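Local coordinates for protein 4-alpha-glucanotransferase (Corynebacterium glutamicum, PDB 5B68) that is an amylomaltase-type enzyme, also called disproportionating enzyme, whose chain combines an N-terminal beta-sandwich domain with a TIM-barrel-type domain, at residues A[566-571]-A[592-597]; A[599-604]-A[632-637]; A[604-607]-A[612-615]; A[648-653]-A[675-680]; A[580-585]-A[667-672]. All coordinates share one frame; numbering follows the deposited sequence.

Contact 1 (A[566-571]-A[592-597]); sequences AGYLEG and AEDLQW
Tyr568 and Asp594 each carry CG anti to the backbone N, with chi1 at -164° and 169°, and these two torsions extend the phenol and the carboxylate into the gap between two helices. The first helix, 565-569, closes with a Schellman motif. Gly571 holds positive phi as the C-prime residue, its N bonds back to Tyr568 O at 3.2 Å, and the following backbone N returns to Gly567 O. The second, helix 587-607, presents Asp594 with its CB directed at the Schellman turn. Both helices belong to the excursion between the last two strands of the parallel barrel.

The direct touch is slight: Tyr568 CE1 lies 3.8 Å from Asp594 OD1, and the ring and carboxylate planes are 66° apart, so the two groups do not stack. A water supplies the polar link instead. It donates to Asp594 OD1 at 2.7 Å and hydrogen-bonds Tyr568 OH at 2.9 Å, bridging hydroxyl and carboxylate.

The carboxylate is gripped at both oxygens, since Gln598 NE2 bonds OD1 while Arg621 NH1 forms a salt bridge with OD2. Gln598 NE2 also binds Tyr568 O, so one amide ties the acid to the last turn of the shorter helix. The phenol is steadied by ring stacks with His573 and Trp533. With the positive charge of Arg621 so near, the buried acid would probably stay ionised. On the helix-terminating turn itself, Asp594 OD2 comes to 4.2 Å from Gly571 CA.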
# COMPACT_ATOMS: atom_id res chain seq x y z
N ALA A 566 13.90 -9.29 -19.92
CA ALA A 566 14.34 -9.39 -21.33
C ALA A 566 14.87 -8.03 -21.80
O ALA A 566 15.83 -7.97 -22.58
CB ALA A 566 13.25 -9.85 -22.25
N GLY A 567 14.23 -6.96 -21.36
CA GLY A 567 14.73 -5.58 -21.65
C GLY A 567 15.96 -5.20 -20.86
O GLY A 567 16.93 -4.65 -21.42
N TYR A 568 15.96 -5.55 -19.58
CA TYR A 568 17.03 -5.25 -18.68
C TYR A 568 18.34 -5.92 -19.15
O TYR A 568 19.37 -5.30 -19.17
CB TYR A 568 16.70 -5.72 -17.27
CG TYR A 568 17.55 -5.13 -16.23
CD1 TYR A 568 18.86 -5.54 -16.04
CD2 TYR A 568 17.08 -4.09 -15.41
CE1 TYR A 568 19.66 -4.99 -15.07
CE2 TYR A 568 17.88 -3.55 -14.42
CZ TYR A 568 19.18 -3.98 -14.27
OH TYR A 568 20.02 -3.46 -13.30
N LEU A 569 18.29 -7.20 -19.51
CA LEU A 569 19.47 -7.88 -20.10
C LEU A 569 20.07 -7.15 -21.30
O LEU A 569 21.29 -7.22 -21.49
CB LEU A 569 19.09 -9.33 -20.51
CG LEU A 569 18.94 -10.31 -19.33
CD1 LEU A 569 18.17 -11.60 -19.67
CD2 LEU A 569 20.28 -10.65 -18.68
N GLU A 570 19.23 -6.46 -22.08
CA GLU A 570 19.67 -5.82 -23.32
C GLU A 570 19.94 -4.31 -23.14
O GLU A 570 20.02 -3.58 -24.13
CB GLU A 570 18.69 -6.17 -24.48
CG GLU A 570 18.94 -7.59 -25.03
CD GLU A 570 17.68 -8.33 -25.51
OE1 GLU A 570 17.07 -7.84 -26.50
OE2 GLU A 570 17.32 -9.42 -24.92
N GLY A 571 20.10 -3.86 -21.89
CA GLY A 571 20.30 -2.47 -21.54
C GLY A 571 19.12 -1.51 -21.59
O GLY A 571 19.34 -0.32 -21.52
N ALA A 592 28.30 0.28 -19.94
CA ALA A 592 29.45 -0.49 -19.57
C ALA A 592 29.43 -0.88 -18.12
O ALA A 592 29.84 -1.98 -17.75
CB ALA A 592 30.75 0.20 -19.95
N GLU A 593 28.91 -0.00 -17.27
CA GLU A 593 28.78 -0.33 -15.82
C GLU A 593 27.76 -1.46 -15.60
O GLU A 593 27.98 -2.36 -14.78
CB GLU A 593 28.31 0.92 -15.04
CG GLU A 593 29.17 1.23 -13.82
CD GLU A 593 29.15 2.73 -13.52
OE1 GLU A 593 28.02 3.27 -13.33
OE2 GLU A 593 30.25 3.35 -13.50
N ASP A 594 26.64 -1.31 -16.28
CA ASP A 594 25.56 -2.29 -16.35
C ASP A 594 26.06 -3.69 -16.81
O ASP A 594 25.95 -4.65 -16.06
CB ASP A 594 24.45 -1.75 -17.24
CG ASP A 594 23.42 -2.81 -17.59
OD1 ASP A 594 22.67 -3.24 -16.63
OD2 ASP A 594 23.34 -3.19 -18.79
N LEU A 595 26.75 -3.76 -17.97
CA LEU A 595 27.34 -5.06 -18.39
C LEU A 595 28.21 -5.70 -17.33
O LEU A 595 28.11 -6.93 -17.05
CB LEU A 595 28.21 -4.88 -19.65
CG LEU A 595 28.63 -6.20 -20.34
CD1 LEU A 595 27.37 -6.87 -20.91
CD2 LEU A 595 29.62 -5.92 -21.46
N GLN A 596 29.05 -4.90 -16.67
CA GLN A 596 29.92 -5.42 -15.64
C GLN A 596 29.18 -5.98 -14.43
O GLN A 596 29.53 -7.03 -13.87
CB GLN A 596 30.93 -4.33 -15.17
CG GLN A 596 31.86 -4.64 -13.99
CD GLN A 596 32.83 -5.79 -14.18
OE1 GLN A 596 33.18 -6.50 -13.24
NE2 GLN A 596 33.29 -5.95 -15.37
N TRP A 597 28.20 -5.23 -13.96
CA TRP A 597 27.37 -5.66 -12.83
C TRP A 597 26.60 -6.96 -13.20
O TRP A 597 26.60 -7.92 -12.41
CB TRP A 597 26.37 -4.53 -12.51
CG TRP A 597 25.37 -4.81 -11.39
CD1 TRP A 597 24.02 -4.74 -11.47
CD2 TRP A 597 25.69 -5.18 -10.06
NE1 TRP A 597 23.47 -5.07 -10.26
CE2 TRP A 597 24.46 -5.34 -9.37
CE3 TRP A 597 26.89 -5.38 -9.36
CZ2 TRP A 597 24.39 -5.70 -8.04
CZ3 TRP A 597 26.83 -5.72 -8.01
CH2 TRP A 597 25.55 -5.85 -7.36
O HOH W 1 22.80 -2.94 -13.96

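Contact 2 (A[599-604]-A[632-637]); sequences AEILDV and EGLHTF
Phe637 reaches from helix 627-639 across to Val604 on helix 587-607, and its path can be traced atom by atom. CB points at the neighbouring helix, and a chi1 of 177° carries CG on in that direction. Further along the ring, CD1 passes 3.7 Å from Ala605 CA. CE1 then lies 3.8 Å from Val604 CG1 and 4.0 Å from Val604 O, and at the tip CZ meets the same CG1 at 3.7 Å. The valine methyl therefore sits beside the CE1–CZ bond, approaching the ring obliquely.

One turn back, Leu634 makes the second half of the contact with a single methyl. Its CD2 stands 4.1 Å from Leu602 CD2 and 4.2 Å from Ile601 CG2, so one branch is shared by two neighbours on helix 587-607.

The local axes approach to 10.7 Å and are inclined at 61°. At this spacing the contacts run mainly between side-chain ends. Away from the interface, Thr636 folds its OG1 back to Glu632 O, lying 36° out of the carbonyl plane, and its N reaches the same oxygen from the opposite face.

Ile601 also packs on the loop residues Trp533 and Pro543. No hydrogen bond joins the two segments. The seam between these helices, which both lie in the insertion before the last barrel strand, thus rests on methyl–methyl and methyl–ring dispersion; with no polar pair to set the register, the fit probably depends on the shapes of the apolar side chains.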
# COMPACT_ATOMS: atom_id res chain seq x y z
N ALA A 599 27.46 -9.15 -15.36
CA ALA A 599 28.42 -10.24 -15.47
C ALA A 599 28.70 -10.81 -14.17
O ALA A 599 28.71 -12.03 -13.99
CB ALA A 599 29.73 -9.76 -16.16
N GLU A 600 28.92 -9.94 -13.20
CA GLU A 600 29.19 -10.36 -11.85
C GLU A 600 28.03 -11.19 -11.27
O GLU A 600 28.27 -12.17 -10.50
CB GLU A 600 29.49 -9.13 -10.95
CG GLU A 600 30.91 -8.59 -11.12
CD GLU A 600 31.18 -7.32 -10.33
OE1 GLU A 600 31.01 -7.38 -9.10
OE2 GLU A 600 31.61 -6.31 -10.93
N ILE A 601 26.80 -10.78 -11.59
CA ILE A 601 25.61 -11.52 -11.11
C ILE A 601 25.53 -12.90 -11.77
O ILE A 601 25.26 -13.91 -11.07
CB ILE A 601 24.31 -10.74 -11.44
CG1 ILE A 601 24.20 -9.50 -10.52
CG2 ILE A 601 23.07 -11.63 -11.24
CD1 ILE A 601 23.02 -8.60 -10.87
N LEU A 602 25.79 -12.93 -13.07
CA LEU A 602 25.77 -14.19 -13.81
C LEU A 602 26.86 -15.13 -13.29
O LEU A 602 26.65 -16.34 -13.19
CB LEU A 602 25.92 -13.93 -15.31
CG LEU A 602 24.74 -13.13 -15.96
CD1 LEU A 602 25.12 -12.66 -17.35
CD2 LEU A 602 23.43 -13.91 -16.01
N ASP A 603 28.04 -14.57 -12.94
CA ASP A 603 29.07 -15.38 -12.26
C ASP A 603 28.63 -15.91 -10.93
O ASP A 603 28.94 -17.06 -10.55
CB ASP A 603 30.39 -14.59 -12.11
CG ASP A 603 31.17 -14.48 -13.42
OD1 ASP A 603 30.85 -15.21 -14.41
OD2 ASP A 603 32.03 -13.57 -13.47
N VAL A 604 27.90 -15.09 -10.18
CA VAL A 604 27.41 -15.58 -8.87
C VAL A 604 26.38 -16.68 -9.06
O VAL A 604 26.34 -17.63 -8.30
CB VAL A 604 26.93 -14.40 -7.97
CG1 VAL A 604 25.87 -14.81 -7.00
CG2 VAL A 604 28.14 -13.76 -7.27
N GLU A 632 15.99 -18.52 -17.51
CA GLU A 632 15.97 -19.74 -16.73
C GLU A 632 16.99 -19.66 -15.59
O GLU A 632 16.71 -20.06 -14.47
CB GLU A 632 16.28 -20.94 -17.65
CG GLU A 632 15.12 -21.44 -18.44
CD GLU A 632 15.52 -22.46 -19.54
OE1 GLU A 632 16.64 -22.39 -20.09
OE2 GLU A 632 14.66 -23.27 -19.86
N GLY A 633 18.22 -19.22 -15.90
CA GLY A 633 19.28 -19.20 -14.90
C GLY A 633 19.01 -18.24 -13.73
O GLY A 633 19.18 -18.58 -12.58
N LEU A 634 18.51 -17.07 -14.05
CA LEU A 634 18.18 -16.08 -12.98
C LEU A 634 17.02 -16.56 -12.12
O LEU A 634 16.98 -16.31 -10.91
CB LEU A 634 17.87 -14.71 -13.59
CG LEU A 634 19.07 -14.05 -14.34
CD1 LEU A 634 18.59 -12.79 -15.04
CD2 LEU A 634 20.25 -13.84 -13.45
N HIS A 635 16.06 -17.23 -12.75
CA HIS A 635 14.93 -17.71 -12.00
C HIS A 635 15.26 -18.89 -11.12
O HIS A 635 14.81 -19.00 -9.98
CB HIS A 635 13.75 -17.98 -12.93
CG HIS A 635 13.12 -16.73 -13.43
ND1 HIS A 635 12.05 -16.12 -12.78
CD2 HIS A 635 13.47 -15.89 -14.43
CE1 HIS A 635 11.73 -15.01 -13.41
NE2 HIS A 635 12.56 -14.85 -14.42
N THR A 636 16.09 -19.79 -11.63
CA THR A 636 16.61 -20.88 -10.82
C THR A 636 17.41 -20.38 -9.60
O THR A 636 17.29 -20.97 -8.45
CB THR A 636 17.50 -21.84 -11.71
OG1 THR A 636 16.66 -22.44 -12.72
CG2 THR A 636 18.04 -22.90 -10.87
N PHE A 637 18.26 -19.42 -9.86
CA PHE A 637 19.11 -18.80 -8.81
C PHE A 637 18.21 -18.27 -7.66
O PHE A 637 18.39 -18.62 -6.54
CB PHE A 637 19.90 -17.68 -9.42
CG PHE A 637 20.75 -16.92 -8.43
CD1 PHE A 637 21.87 -17.49 -7.87
CD2 PHE A 637 20.39 -15.64 -8.02
CE1 PHE A 637 22.65 -16.84 -6.94
CE2 PHE A 637 21.18 -14.97 -7.07
CZ PHE A 637 22.32 -15.55 -6.55

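Contact 3 (A[604-607]-A[612-615]); sequences VAAS and PARE
Ala606, near the C-terminal end of helix 587-607, meets Ala613 at the centre of an inverse gamma turn in the loop that leads on to helix 627-639. The chain thus folds back on the helix it has just left, bringing the CA atoms of this pair to 5.0 Å.

The apolar part is a single methyl pair. Ala606 CB points at the loop and lies 4.1 Å from Ala613 CB. The second methyl comes from the flank, because its own CB bond is not aimed at the helix.

The larger part is methyl against backbone. Ala606 CB is 3.7 Å from Ala613 CA and also 3.7 Å from Pro612 O. It rests above the face of the Pro612–Ala613 peptide, over the side where that oxygen and CA lie together. A side chain of one carbon permits this close seating, in which loop backbone covers the methyl.

Hydrogen bonding holds the loop in shape without crossing to the helix. Pro612 O, the acceptor of the gamma turn, also takes a hydrogen bond from Tyr616 OH, so this oxygen is held twice beside the methyl. The neighbouring Ala605 packs on Leu611, while Arg614 reaches Glu629 of the next helix. The turn is closed by Arg614 N donating to Pro612 O at 2.8 Å, with phi and psi of Ala613 at -80° and 77°.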
# COMPACT_ATOMS: atom_id res chain seq x y z
N VAL A 604 27.90 -15.09 -10.18
CA VAL A 604 27.41 -15.58 -8.87
C VAL A 604 26.38 -16.68 -9.06
O VAL A 604 26.34 -17.63 -8.30
CB VAL A 604 26.93 -14.40 -7.97
CG1 VAL A 604 25.87 -14.81 -7.00
CG2 VAL A 604 28.14 -13.76 -7.27
N ALA A 605 25.53 -16.51 -10.08
CA ALA A 605 24.51 -17.54 -10.42
C ALA A 605 25.17 -18.87 -10.81
O ALA A 605 24.76 -19.96 -10.36
CB ALA A 605 23.61 -17.01 -11.53
N ALA A 606 26.25 -18.76 -11.55
CA ALA A 606 27.03 -19.93 -11.92
C ALA A 606 27.70 -20.59 -10.74
O ALA A 606 27.80 -21.81 -10.74
CB ALA A 606 28.03 -19.56 -13.04
N SER A 607 28.15 -19.85 -9.71
CA SER A 607 28.67 -20.49 -8.50
C SER A 607 27.63 -21.27 -7.76
O SER A 607 27.92 -22.20 -7.00
CB SER A 607 29.25 -19.43 -7.54
OG SER A 607 30.38 -18.84 -8.17
N PRO A 612 25.63 -22.25 -16.49
CA PRO A 612 27.05 -22.76 -16.68
C PRO A 612 28.10 -21.66 -16.39
O PRO A 612 27.88 -20.46 -16.66
CB PRO A 612 27.07 -23.16 -18.13
CG PRO A 612 26.16 -22.20 -18.80
CD PRO A 612 25.01 -21.94 -17.79
N ALA A 613 29.24 -22.07 -15.87
CA ALA A 613 30.26 -21.10 -15.53
C ALA A 613 31.05 -20.66 -16.76
O ALA A 613 32.20 -21.07 -16.93
CB ALA A 613 31.18 -21.69 -14.48
N ARG A 614 30.47 -19.80 -17.56
CA ARG A 614 31.12 -19.25 -18.73
C ARG A 614 32.20 -18.23 -18.46
O ARG A 614 32.87 -17.82 -19.38
CB ARG A 614 30.10 -18.61 -19.64
CG ARG A 614 29.05 -19.54 -20.13
CD ARG A 614 28.25 -18.88 -21.20
NE ARG A 614 27.07 -19.66 -21.53
CZ ARG A 614 26.55 -19.69 -22.73
NH1 ARG A 614 27.10 -18.98 -23.70
NH2 ARG A 614 25.48 -20.42 -22.97
N GLU A 615 32.33 -17.78 -17.22
CA GLU A 615 33.17 -16.62 -16.95
C GLU A 615 32.66 -15.42 -17.73
O GLU A 615 33.18 -15.06 -18.76
CB GLU A 615 34.64 -16.91 -17.22
CG GLU A 615 35.19 -18.05 -16.39
CD GLU A 615 35.17 -17.76 -14.90
OE1 GLU A 615 35.33 -18.70 -14.11
OE2 GLU A 615 34.99 -16.59 -14.52

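Contact 4 (A[648-653]-A[675-680]); sequences VCLVDM and IPLCDS
Leu650 and Leu677 set their side chains at about a right angle, and Val651 meets the same Leu677 obliquely, so one leucine from the 675-680 loop is received by two consecutive residues. Leu677 aims its CB at the 648-653 segment, and its CG, anti to the backbone N (chi1 -176°), extends the fork between them. The two methyls then divide the work. CD2 goes to Leu650, lying 3.7 Å from its CD2 and 4.2 Å from its CG. CD1 goes to Val651, where CG1 and CA are each 4.0 Å away.

Leu650 also holds CG anti to its N, which swings its fork toward the loop although its CB bond does not lead there. This pair sits where the last barrel strand, 645-649, gives way to a short, weakly bonded helix. Around this short helix, Asp652 N bonds to Cys649 O at 2.8 Å and Met653 N to Leu650 O at 2.9 Å.

Each segment has further partners in the fold: Leu650 bonds through its backbone to Met181 and packs on Val180 and Ala182 of strand 177-182, while the backbone of Leu677 is paired with Ser186 and Val685. Every atom meeting across the interface is carbon, and no hydrogen bond spans it. The segments therefore meet by van der Waals and hydrophobic contact alone, while backbone hydrogen bonds tie each of them to other parts of the chain.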
# COMPACT_ATOMS: atom_id res chain seq x y z
N VAL A 648 7.88 -14.55 -9.45
CA VAL A 648 8.18 -14.51 -10.87
C VAL A 648 7.28 -13.43 -11.39
O VAL A 648 6.08 -13.51 -11.19
CB VAL A 648 7.82 -15.86 -11.57
CG1 VAL A 648 8.07 -15.79 -13.08
CG2 VAL A 648 8.49 -17.00 -10.89
N CYS A 649 7.84 -12.45 -12.05
CA CYS A 649 7.03 -11.47 -12.76
C CYS A 649 6.49 -12.03 -14.07
O CYS A 649 7.22 -12.58 -14.88
CB CYS A 649 7.77 -10.17 -12.97
SG CYS A 649 8.23 -9.29 -11.42
N LEU A 650 5.18 -11.84 -14.28
CA LEU A 650 4.48 -12.38 -15.39
C LEU A 650 5.13 -11.88 -16.68
O LEU A 650 5.22 -12.64 -17.67
CB LEU A 650 2.97 -11.97 -15.40
CG LEU A 650 2.14 -12.56 -16.53
CD1 LEU A 650 2.10 -14.09 -16.38
CD2 LEU A 650 0.71 -11.95 -16.56
N VAL A 651 5.56 -10.64 -16.67
CA VAL A 651 6.23 -10.06 -17.85
C VAL A 651 7.42 -10.91 -18.28
O VAL A 651 7.71 -10.98 -19.48
CB VAL A 651 6.75 -8.60 -17.60
CG1 VAL A 651 5.57 -7.63 -17.55
CG2 VAL A 651 7.61 -8.44 -16.38
N ASP A 652 8.14 -11.45 -17.32
CA ASP A 652 9.34 -12.27 -17.60
C ASP A 652 8.99 -13.65 -18.13
O ASP A 652 9.85 -14.29 -18.74
CB ASP A 652 10.22 -12.42 -16.34
CG ASP A 652 10.99 -11.18 -16.02
OD1 ASP A 652 10.92 -10.25 -16.85
OD2 ASP A 652 11.69 -11.14 -15.01
N MET A 653 7.74 -14.10 -17.95
CA MET A 653 7.29 -15.38 -18.45
C MET A 653 6.94 -15.31 -19.94
O MET A 653 6.83 -16.36 -20.58
CB MET A 653 6.12 -15.94 -17.60
CG MET A 653 6.42 -16.01 -16.15
SD MET A 653 5.09 -16.70 -15.16
CE MET A 653 5.56 -18.44 -15.03
N ILE A 675 0.95 0.05 -20.20
CA ILE A 675 1.62 -0.83 -21.14
C ILE A 675 1.03 -2.23 -21.08
O ILE A 675 1.26 -2.94 -20.13
CB ILE A 675 3.13 -0.91 -20.80
CG1 ILE A 675 3.77 0.48 -20.74
CG2 ILE A 675 3.86 -1.82 -21.77
CD1 ILE A 675 3.70 1.28 -22.01
N PRO A 676 0.29 -2.63 -22.11
CA PRO A 676 -0.33 -3.99 -22.15
C PRO A 676 0.69 -5.12 -22.25
O PRO A 676 1.84 -4.91 -22.72
CB PRO A 676 -1.17 -3.96 -23.38
CG PRO A 676 -0.42 -3.06 -24.29
CD PRO A 676 0.18 -1.99 -23.44
N LEU A 677 0.34 -6.28 -21.74
CA LEU A 677 1.29 -7.42 -21.67
C LEU A 677 1.59 -7.87 -23.11
O LEU A 677 0.66 -8.24 -23.85
CB LEU A 677 0.66 -8.58 -20.87
CG LEU A 677 1.58 -9.80 -20.63
CD1 LEU A 677 2.74 -9.45 -19.72
CD2 LEU A 677 0.75 -11.00 -20.12
N CYS A 678 2.86 -7.82 -23.51
CA CYS A 678 3.22 -8.28 -24.84
C CYS A 678 4.47 -9.12 -24.79
O CYS A 678 5.28 -8.92 -23.88
CB CYS A 678 3.46 -7.09 -25.76
SG CYS A 678 1.98 -6.07 -26.06
N ASP A 679 4.64 -9.99 -25.82
CA ASP A 679 5.85 -10.89 -25.89
C ASP A 679 7.04 -10.14 -26.49
O ASP A 679 6.95 -8.94 -26.67
CB ASP A 679 5.54 -12.18 -26.65
CG ASP A 679 5.10 -11.94 -28.12
OD1 ASP A 679 5.42 -10.84 -28.70
OD2 ASP A 679 4.35 -12.82 -28.63
N SER A 680 8.18 -10.82 -26.71
CA SER A 680 9.38 -10.14 -27.23
C SER A 680 9.23 -9.44 -28.60
O SER A 680 9.96 -8.48 -28.91
CB SER A 680 10.52 -11.14 -27.28
OG SER A 680 10.82 -11.53 -25.95

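Contact 5 (A[580-585]-A[667-672]); sequences LGVLNT and RDMYPN
The Tyr670 ring has Pro671 CD on one face, 3.3 Å above the plane and displaced toward the rim, while Leu580 CD1 approaches the residue obliquely and makes its closest touch at Tyr670 CB, 3.9 Å away. The two partners come from two turns. Leu580 directly precedes Gly581, whose positive phi completes the Schellman motif ending helix 572-579. Tyr670 precedes Pro671, the centre of an inverse gamma turn closed by Asn672 N to Tyr670 O at 2.8 Å. The proline that covers the ring face is thus the central residue of this turn.

Leu580 CB is directed at the 667-672 loop, and its two methyls part there. While CD1 takes the tyrosine, CD2 presses against the backbone, only 3.2 Å from Met669 O, a close carbon–oxygen approach.

Met669 in turn has its CB directed at the 580-585 loop. Its chain is extended through chi2 and then bends at chi3 (71°), which turns the CE methyl across toward the opposing loop. CE comes within 3.6 Å of Leu580 O and also borders Leu580 CB at 4.4 Å.

This is a surface contact with no hydrogen bond between the segments; it joins the loop after helix 572-579 to the long loop after helix 650-654, residues far apart in sequence. The phenol end is engaged elsewhere, bonding through OH to Ala659 O, and Leu576 packs on the tyrosine from helix 572-579. Val582 touches Tyr418 of another loop and, on this side, packs tightly against the methionine, with its CG2 only 3.5 Å from Met669 CE.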
# COMPACT_ATOMS: atom_id res chain seq x y z
N LEU A 580 14.20 9.35 -22.87
CA LEU A 580 13.31 10.28 -22.22
C LEU A 580 14.08 11.49 -21.71
O LEU A 580 13.46 12.43 -21.22
CB LEU A 580 12.52 9.59 -21.11
CG LEU A 580 11.72 8.36 -21.53
CD1 LEU A 580 11.11 7.71 -20.28
CD2 LEU A 580 10.67 8.61 -22.62
N GLY A 581 15.41 11.50 -21.84
CA GLY A 581 16.24 12.63 -21.39
C GLY A 581 16.39 12.72 -19.88
O GLY A 581 16.61 13.80 -19.33
N VAL A 582 16.28 11.56 -19.24
CA VAL A 582 16.26 11.38 -17.79
C VAL A 582 17.52 10.66 -17.31
O VAL A 582 17.72 10.43 -16.12
CB VAL A 582 14.95 10.62 -17.45
CG1 VAL A 582 15.01 9.82 -16.16
CG2 VAL A 582 13.79 11.61 -17.48
N LEU A 583 18.36 10.27 -18.26
CA LEU A 583 19.74 9.92 -17.99
C LEU A 583 20.44 11.27 -18.21
O LEU A 583 20.12 11.98 -19.19
CB LEU A 583 20.21 8.88 -19.01
CG LEU A 583 21.14 7.72 -18.66
CD1 LEU A 583 22.00 7.39 -19.87
CD2 LEU A 583 21.99 8.02 -17.45
N ASN A 584 21.35 11.62 -17.30
CA ASN A 584 22.23 12.80 -17.44
C ASN A 584 23.66 12.43 -17.74
O ASN A 584 24.36 13.19 -18.39
CB ASN A 584 22.20 13.66 -16.18
CG ASN A 584 20.79 13.92 -15.69
OD1 ASN A 584 19.86 14.10 -16.49
ND2 ASN A 584 20.61 13.90 -14.38
N THR A 585 24.10 11.27 -17.24
CA THR A 585 25.42 10.73 -17.54
C THR A 585 25.51 10.20 -18.99
O THR A 585 24.51 10.14 -19.71
CB THR A 585 25.82 9.62 -16.53
OG1 THR A 585 24.69 8.76 -16.33
CG2 THR A 585 26.24 10.22 -15.19
N ARG A 667 3.61 11.54 -17.08
CA ARG A 667 2.77 10.89 -18.05
C ARG A 667 2.91 11.41 -19.49
O ARG A 667 2.59 10.71 -20.43
CB ARG A 667 1.33 10.89 -17.59
CG ARG A 667 0.61 12.25 -17.68
CD ARG A 667 -0.70 12.25 -16.89
NE ARG A 667 -1.25 13.59 -16.78
CZ ARG A 667 -0.95 14.48 -15.84
NH1 ARG A 667 -0.06 14.24 -14.88
NH2 ARG A 667 -1.54 15.69 -15.90
N ASP A 668 3.35 12.65 -19.65
CA ASP A 668 3.65 13.17 -21.00
C ASP A 668 5.02 12.67 -21.53
O ASP A 668 5.35 12.87 -22.68
CB ASP A 668 3.67 14.71 -21.00
CG ASP A 668 4.65 15.28 -19.96
OD1 ASP A 668 5.17 14.51 -19.09
OD2 ASP A 668 4.85 16.51 -20.00
N MET A 669 5.83 12.06 -20.68
CA MET A 669 7.11 11.52 -21.11
C MET A 669 7.04 10.04 -21.59
O MET A 669 7.68 9.66 -22.55
CB MET A 669 8.10 11.71 -19.97
CG MET A 669 8.22 13.16 -19.47
SD MET A 669 9.23 13.24 -18.01
CE MET A 669 10.81 12.89 -18.78
N TYR A 670 6.26 9.22 -20.90
CA TYR A 670 6.20 7.77 -21.15
C TYR A 670 4.85 7.32 -20.65
O TYR A 670 4.40 7.86 -19.62
CB TYR A 670 7.30 7.07 -20.37
CG TYR A 670 7.40 5.58 -20.64
CD1 TYR A 670 8.02 5.11 -21.77
CD2 TYR A 670 6.88 4.65 -19.74
CE1 TYR A 670 8.15 3.73 -22.03
CE2 TYR A 670 6.99 3.27 -19.98
CZ TYR A 670 7.63 2.82 -21.14
OH TYR A 670 7.72 1.43 -21.43
N PRO A 671 4.21 6.34 -21.26
CA PRO A 671 2.87 5.97 -20.80
C PRO A 671 2.89 5.04 -19.59
O PRO A 671 2.44 3.92 -19.67
CB PRO A 671 2.26 5.26 -22.01
CG PRO A 671 3.31 5.22 -23.06
CD PRO A 671 4.61 5.57 -22.44
N ASN A 672 3.34 5.55 -18.45
CA ASN A 672 3.45 4.76 -17.26
C ASN A 672 2.08 4.21 -16.93
O ASN A 672 1.07 4.87 -17.11
CB ASN A 672 3.94 5.60 -16.08
CG ASN A 672 5.32 6.16 -16.30
OD1 ASN A 672 6.24 5.44 -16.60
ND2 ASN A 672 5.46 7.46 -16.13

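How the contacts relate
Helix 587-607 runs through contacts 1, 2 and 3 in succession. Contacts 1 and 2 have centres about 13 Å apart, and contacts 2 and 3, which share Val604, about 7 Å. Helix 627-639 then connects contact 2 to contact 4, where His635 packs on Val648 near the end of barrel strand 645-649. Contact 4 in turn touches contact 5 through Ile675 CD1 and Tyr670 OH, 4.1 Å apart. Contact 5 closes a loop of chain in which contacts 2 and 3 are nested, yet it stands well away from them, its centre about 29 Å and 34 Å from theirs. Its segments alternate along the chain with those of contacts 1 and 4.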